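Local coordinates for protection of telomeres protein poz1 (PDB 5WE0) that binds telomeric DNA as part of the telomere-protection machinery and negatively regulates telomerase and telomere length, at residues E92-L95 and I96-L100; I148-W151 and M152-F156; Q221-K224 and L225-V229. One frame throughout, in Å; residues are numbered along the deposited sequence.

Contact 1 of 3, residues E92-L95 and I96-L100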
# COMPACT_ATOMS: atom_id res chain seq x y z
N GLU A 92 -6.76 -4.26 9.51
CA GLU A 92 -7.42 -3.35 10.42
C GLU A 92 -7.83 -2.15 9.57
O GLU A 92 -7.04 -1.68 8.74
CB GLU A 92 -6.49 -2.96 11.59
CG GLU A 92 -7.19 -2.14 12.69
CD GLU A 92 -7.16 -0.63 12.46
OE1 GLU A 92 -6.06 -0.07 12.21
OE2 GLU A 92 -8.26 0.01 12.52
N TYR A 93 -9.08 -1.71 9.75
CA TYR A 93 -9.68 -0.71 8.85
C TYR A 93 -8.79 0.52 8.70
O TYR A 93 -8.53 0.98 7.58
CB TYR A 93 -11.05 -0.31 9.39
CG TYR A 93 -11.44 1.06 8.99
CD1 TYR A 93 -11.70 1.36 7.63
CD2 TYR A 93 -11.51 2.09 9.94
CE1 TYR A 93 -12.03 2.65 7.23
CE2 TYR A 93 -11.84 3.39 9.54
CZ TYR A 93 -12.10 3.66 8.18
OH TYR A 93 -12.42 4.92 7.75
N SER A 94 -8.33 1.08 9.82
CA SER A 94 -7.59 2.33 9.78
C SER A 94 -6.26 2.16 9.05
O SER A 94 -5.92 2.97 8.17
CB SER A 94 -7.38 2.84 11.21
OG SER A 94 -6.66 4.06 11.21
N LEU A 95 -5.52 1.09 9.36
CA LEU A 95 -4.25 0.83 8.71
C LEU A 95 -4.43 0.61 7.21
O LEU A 95 -3.70 1.20 6.40
CB LEU A 95 -3.57 -0.39 9.35
CG LEU A 95 -2.34 -0.98 8.66
CD1 LEU A 95 -1.14 -0.04 8.75
CD2 LEU A 95 -1.98 -2.37 9.21
N ILE A 96 -5.39 -0.24 6.82
CA ILE A 96 -5.57 -0.55 5.41
C ILE A 96 -6.05 0.67 4.64
O ILE A 96 -5.68 0.89 3.48
CB ILE A 96 -6.53 -1.74 5.24
CG1 ILE A 96 -5.95 -3.02 5.87
CG2 ILE A 96 -6.85 -1.95 3.76
CD1 ILE A 96 -4.54 -3.42 5.33
N SER A 97 -6.87 1.50 5.25
CA SER A 97 -7.29 2.74 4.61
C SER A 97 -6.08 3.65 4.36
O SER A 97 -5.98 4.27 3.29
CB SER A 97 -8.34 3.42 5.48
OG SER A 97 -9.02 4.42 4.78
N ASN A 98 -5.16 3.75 5.33
CA ASN A 98 -3.94 4.53 5.14
C ASN A 98 -3.07 3.92 4.05
O ASN A 98 -2.51 4.65 3.21
CB ASN A 98 -3.15 4.63 6.44
CG ASN A 98 -3.86 5.48 7.49
OD1 ASN A 98 -4.79 6.21 7.19
ND2 ASN A 98 -3.41 5.37 8.73
N ALA A 99 -2.96 2.59 4.04
CA ALA A 99 -2.17 1.93 3.01
C ALA A 99 -2.72 2.23 1.61
O ALA A 99 -1.95 2.38 0.66
CB ALA A 99 -2.15 0.42 3.27
N LEU A 100 -4.06 2.27 1.46
CA LEU A 100 -4.63 2.56 0.14
C LEU A 100 -4.37 3.99 -0.27
O LEU A 100 -4.17 4.28 -1.46
CB LEU A 100 -6.14 2.30 0.13
CG LEU A 100 -6.54 0.83 0.08
CD1 LEU A 100 -8.01 0.67 0.49
CD2 LEU A 100 -6.27 0.28 -1.31
O HOH W 1 -11.74 4.52 4.85
O HOH W 2 -7.02 5.90 8.94
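Y93 and S97 are matched by their first torsions: Y93 CG (chi1 153°) and S97 OG (chi1 -165°) each stand opposite the N of their own residue, which sends phenol and hydroxyl, one turn apart at the start of helix 93-115, out to where one water reaches both. Y93 CE1 approaches S97 CB obliquely at 4.2 Å. The polar ends are joined through water 1, which lies 3.0 Å from Y93 OH and 2.7 Å from S97 OG. S97 OG also bonds to NE1 of W174 in helix 164-174, so its oxygen is held by two partners, the water and the indole N-H.

The next i, i+4 pair repeats the pattern. Water 2 sits 2.9 Å from S94 OG and donates to N98 OD1 at 2.9 Å, bridging two side chains that are too far apart to bond directly. N98 ND2 turns to an acidic side chain of another protein's chain, so both ends of the carboxamide are engaged.

E92 supplies the N-cap. Its carboxylate receives two backbone N-H groups, S94 N to E92 OE2 at 2.9 Å and L95 N to E92 OE1 at 3.1 Å, each well out of the carboxylate plane. The backbone then takes up the i, i+4 ladder with I96 N to E92 O at 2.9 Å, nearly straight (173°). L95 and A99 meet F60 of helix 54-64.

The chemistry divides by side: E92, S94, L95 and N98 reach the other protein's chain, while Y93 and S97 face helix 164-174 and I96 faces helix 130-157. The capping carboxylate would offset the helix dipole, and outside this turn E92 OE1 pairs with a basic side chain of the other protein in a salt bridge. Each water joins two hydrophilic side chains one turn apart, alongside the backbone bonds.

Contact 2 of 3, residues I148-W151 and M152-F156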
# COMPACT_ATOMS: atom_id res chain seq x y z
N ILE A 148 -7.19 -5.48 -2.37
CA ILE A 148 -7.03 -4.99 -1.01
C ILE A 148 -8.38 -4.60 -0.41
O ILE A 148 -8.71 -4.97 0.73
CB ILE A 148 -6.03 -3.81 -0.99
CG1 ILE A 148 -4.61 -4.29 -1.36
CG2 ILE A 148 -6.06 -3.09 0.36
CD1 ILE A 148 -3.65 -3.16 -1.79
N CYS A 149 -9.19 -3.84 -1.18
CA CYS A 149 -10.50 -3.41 -0.70
C CYS A 149 -11.43 -4.59 -0.44
O CYS A 149 -12.19 -4.60 0.53
CB CYS A 149 -11.17 -2.49 -1.72
SG CYS A 149 -10.27 -0.98 -2.02
N ARG A 150 -11.40 -5.57 -1.32
CA ARG A 150 -12.25 -6.74 -1.16
C ARG A 150 -11.85 -7.55 0.07
O ARG A 150 -12.71 -8.01 0.84
CB ARG A 150 -12.19 -7.58 -2.43
CG ARG A 150 -13.22 -8.67 -2.43
CD ARG A 150 -13.80 -8.84 -3.82
NE ARG A 150 -13.27 -10.08 -4.35
CZ ARG A 150 -13.67 -10.66 -5.47
NH1 ARG A 150 -13.12 -11.81 -5.83
NH2 ARG A 150 -14.61 -10.09 -6.21
N TRP A 151 -10.54 -7.73 0.28
CA TRP A 151 -10.13 -8.51 1.45
C TRP A 151 -10.37 -7.75 2.75
O TRP A 151 -10.70 -8.38 3.76
CB TRP A 151 -8.68 -8.95 1.30
CG TRP A 151 -8.64 -10.22 0.48
CD1 TRP A 151 -8.90 -10.36 -0.87
CD2 TRP A 151 -8.39 -11.54 0.97
NE1 TRP A 151 -8.80 -11.69 -1.24
CE2 TRP A 151 -8.49 -12.43 -0.13
CE3 TRP A 151 -8.07 -12.05 2.23
CZ2 TRP A 151 -8.27 -13.79 0.00
CZ3 TRP A 151 -7.88 -13.41 2.37
CH2 TRP A 151 -7.97 -14.27 1.26
N MET A 152 -10.25 -6.42 2.74
CA MET A 152 -10.70 -5.63 3.88
C MET A 152 -12.20 -5.81 4.12
O MET A 152 -12.64 -6.00 5.26
CB MET A 152 -10.37 -4.15 3.67
CG MET A 152 -10.61 -3.26 4.90
SD MET A 152 -9.51 -3.70 6.26
CE MET A 152 -10.65 -4.23 7.54
N ALA A 153 -12.99 -5.79 3.05
CA ALA A 153 -14.42 -6.05 3.18
C ALA A 153 -14.68 -7.45 3.74
O ALA A 153 -15.50 -7.61 4.65
CB ALA A 153 -15.11 -5.89 1.82
N PHE A 154 -13.97 -8.46 3.23
CA PHE A 154 -14.09 -9.81 3.78
C PHE A 154 -13.84 -9.85 5.28
O PHE A 154 -14.58 -10.50 6.03
CB PHE A 154 -13.10 -10.75 3.09
CG PHE A 154 -13.45 -11.08 1.68
CD1 PHE A 154 -14.71 -10.81 1.17
CD2 PHE A 154 -12.51 -11.67 0.84
CE1 PHE A 154 -15.03 -11.11 -0.14
CE2 PHE A 154 -12.82 -11.99 -0.47
CZ PHE A 154 -14.08 -11.71 -0.96
N HIS A 155 -12.79 -9.16 5.74
CA HIS A 155 -12.48 -9.17 7.17
C HIS A 155 -13.63 -8.57 7.98
O HIS A 155 -14.03 -9.13 9.01
CB HIS A 155 -11.18 -8.42 7.43
CG HIS A 155 -10.76 -8.40 8.86
ND1 HIS A 155 -11.11 -7.39 9.73
CD2 HIS A 155 -9.97 -9.25 9.57
CE1 HIS A 155 -10.58 -7.62 10.92
NE2 HIS A 155 -9.88 -8.74 10.85
N PHE A 156 -14.17 -7.42 7.53
CA PHE A 156 -15.35 -6.82 8.17
C PHE A 156 -16.50 -7.82 8.27
O PHE A 156 -17.10 -7.99 9.34
CB PHE A 156 -15.84 -5.60 7.38
CG PHE A 156 -15.18 -4.29 7.74
CD1 PHE A 156 -15.29 -3.76 9.01
CD2 PHE A 156 -14.48 -3.57 6.77
CE1 PHE A 156 -14.71 -2.53 9.31
CE2 PHE A 156 -13.89 -2.33 7.07
CZ PHE A 156 -14.01 -1.82 8.34
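M152, A153, F154 and H155 each give their backbone N-H to the carbonyl four residues earlier, in regular alpha-helical geometry, with F154 N to R150 O the shortest of the four bonds at 2.7 Å (162°).

On this frame F154 CG lies anti to its own carbonyl carbon (chi1 -72°), which turns the ring back toward R150 and W151. R150 lies alongside, pointing the same way, and R150 CG forms a CH-pi contact 3.9 Å from the centroid of the F154 ring. R150 O also lies over a face of that ring, 3.3 Å above its plane and offset toward the rim. R150 NE is buried without a partner in the model, near F154 CZ at 3.8 Å; the guanidinium instead reaches through NH2 to a weak bond with the backbone of another protein's chain.

F154 turns its edge to the indole face of W151, a T-shaped pair with the F154 ring and the five-membered ring of W151 5.2 Å apart between centroids and their planes at 62°. F154 is buried against V200 and H203 of helix 193-206, while W151 borders that packing and meets W209 edge-to-face. Such interhelical packing is consistent with the all-helical, TRFH-like fold of Poz1.

Contact 3 of 3, residues Q221-K224 and L225-V229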
# COMPACT_ATOMS: atom_id res chain seq x y z
N GLN A 221 7.28 -3.32 -8.42
CA GLN A 221 8.49 -3.47 -9.21
C GLN A 221 8.39 -2.72 -10.53
O GLN A 221 9.37 -2.10 -10.99
CB GLN A 221 8.76 -4.97 -9.46
CG GLN A 221 9.16 -5.77 -8.18
CD GLN A 221 10.39 -5.18 -7.44
OE1 GLN A 221 10.25 -4.47 -6.44
NE2 GLN A 221 11.59 -5.47 -7.95
N CYS A 222 7.22 -2.77 -11.17
CA CYS A 222 6.96 -2.01 -12.38
C CYS A 222 7.13 -0.52 -12.12
O CYS A 222 7.84 0.18 -12.87
CB CYS A 222 5.53 -2.29 -12.86
SG CYS A 222 5.09 -1.53 -14.46
N THR A 223 6.55 -0.03 -11.02
CA THR A 223 6.66 1.38 -10.67
C THR A 223 8.11 1.78 -10.41
O THR A 223 8.56 2.81 -10.91
CB THR A 223 5.81 1.66 -9.43
OG1 THR A 223 4.43 1.38 -9.72
CG2 THR A 223 5.91 3.11 -9.01
N LYS A 224 8.85 0.96 -9.64
CA LYS A 224 10.26 1.23 -9.36
C LYS A 224 11.06 1.34 -10.64
O LYS A 224 11.89 2.25 -10.79
CB LYS A 224 10.87 0.11 -8.51
CG LYS A 224 10.57 0.10 -7.02
CD LYS A 224 11.45 -0.98 -6.36
CE LYS A 224 11.02 -1.27 -4.94
NZ LYS A 224 11.48 -2.59 -4.46
N LEU A 225 10.85 0.41 -11.57
CA LEU A 225 11.57 0.43 -12.84
C LEU A 225 11.28 1.71 -13.62
O LEU A 225 12.21 2.41 -14.02
CB LEU A 225 11.23 -0.82 -13.65
CG LEU A 225 11.97 -0.98 -14.98
CD1 LEU A 225 13.41 -1.19 -14.66
CD2 LEU A 225 11.46 -2.15 -15.80
N GLN A 226 10.00 2.06 -13.81
CA GLN A 226 9.65 3.26 -14.57
C GLN A 226 10.26 4.52 -13.97
O GLN A 226 10.70 5.42 -14.69
CB GLN A 226 8.13 3.49 -14.65
CG GLN A 226 7.34 2.34 -15.13
CD GLN A 226 5.81 2.57 -15.08
OE1 GLN A 226 5.29 3.69 -15.07
NE2 GLN A 226 5.09 1.48 -15.00
N LEU A 227 10.19 4.64 -12.65
CA LEU A 227 10.72 5.83 -12.00
C LEU A 227 12.22 5.97 -12.22
O LEU A 227 12.71 7.06 -12.47
CB LEU A 227 10.39 5.79 -10.51
CG LEU A 227 8.90 5.93 -10.17
CD1 LEU A 227 8.71 5.72 -8.69
CD2 LEU A 227 8.35 7.29 -10.57
N GLU A 228 12.95 4.85 -12.18
CA GLU A 228 14.40 4.91 -12.35
C GLU A 228 14.76 5.20 -13.81
O GLU A 228 15.56 6.09 -14.10
CB GLU A 228 15.06 3.61 -11.89
CG GLU A 228 16.57 3.57 -12.15
CD GLU A 228 17.29 2.46 -11.38
OE1 GLU A 228 16.92 2.19 -10.20
OE2 GLU A 228 18.20 1.84 -11.96
N VAL A 229 14.11 4.48 -14.73
CA VAL A 229 14.45 4.58 -16.14
C VAL A 229 14.04 5.94 -16.70
O VAL A 229 14.82 6.60 -17.39
CB VAL A 229 13.80 3.41 -16.91
CG1 VAL A 229 13.94 3.59 -18.41
CG2 VAL A 229 14.39 2.08 -16.47
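L225 opens the segment by donating its N-H to Q221 O at 3.0 Å, and its CB rests near the carbonyl oxygens of Q221 and C222. Q226 follows, its N bonded to C222 O at 3.0 Å, nearly straight (172°). Because its CG lies opposite the carbonyl carbon (chi1 -53°), the extended chain passes back beside C222, with Q226 CG 3.2 Å from C222 O and Q226 NE2 3.1 Å from C222 SG. The other end of that amide, OE1, accepts from R110. L227 runs side by side with T223: CD1 of L227 and CG2 of T223 touch at 3.8 Å, a methyl-to-methyl contact between residues whose branches point the same way. E228 N bonds to K224 O at 3.1 Å, while E228 OE1 accepts from the backbone N of F235 and Q237. K224 in turn donates from NZ to Q221 OE1 at 3.0 Å, in the carbonyl plane, and forms a salt bridge with E62; Q221 NE2 bonds to the backbone O of E21.

Helix 209-230 sits with Q226 and C222 against L133 and A137 of helix 130-157, L227 against C113 of helix 93-115, whose sulfur is disulfide-linked to C231, and L225 against helix 238-241.

Overall arrangement
The contacts come in series along the chain, on three helices of an all-alpha protein without strands: contact 1 starts helix 93-115, contact 2 lies toward the end of helix 130-157, and contact 3 lies toward the end of helix 209-230. Contacts 1 and 2 are neighbours, their centres 11 Å apart, and touch directly: I96 CG1 meets M152 SD at 3.6 Å and Y93 CB meets F156 CZ at 3.5 Å. Contact 3 is remote, its centre 25 Å from that of contact 1 and 28 Å from that of contact 2, on the opposite side of the chain's centre from contact 2. Helices 93-115 and 130-157 both extend to contact 3, so the same two helices join the separated regions.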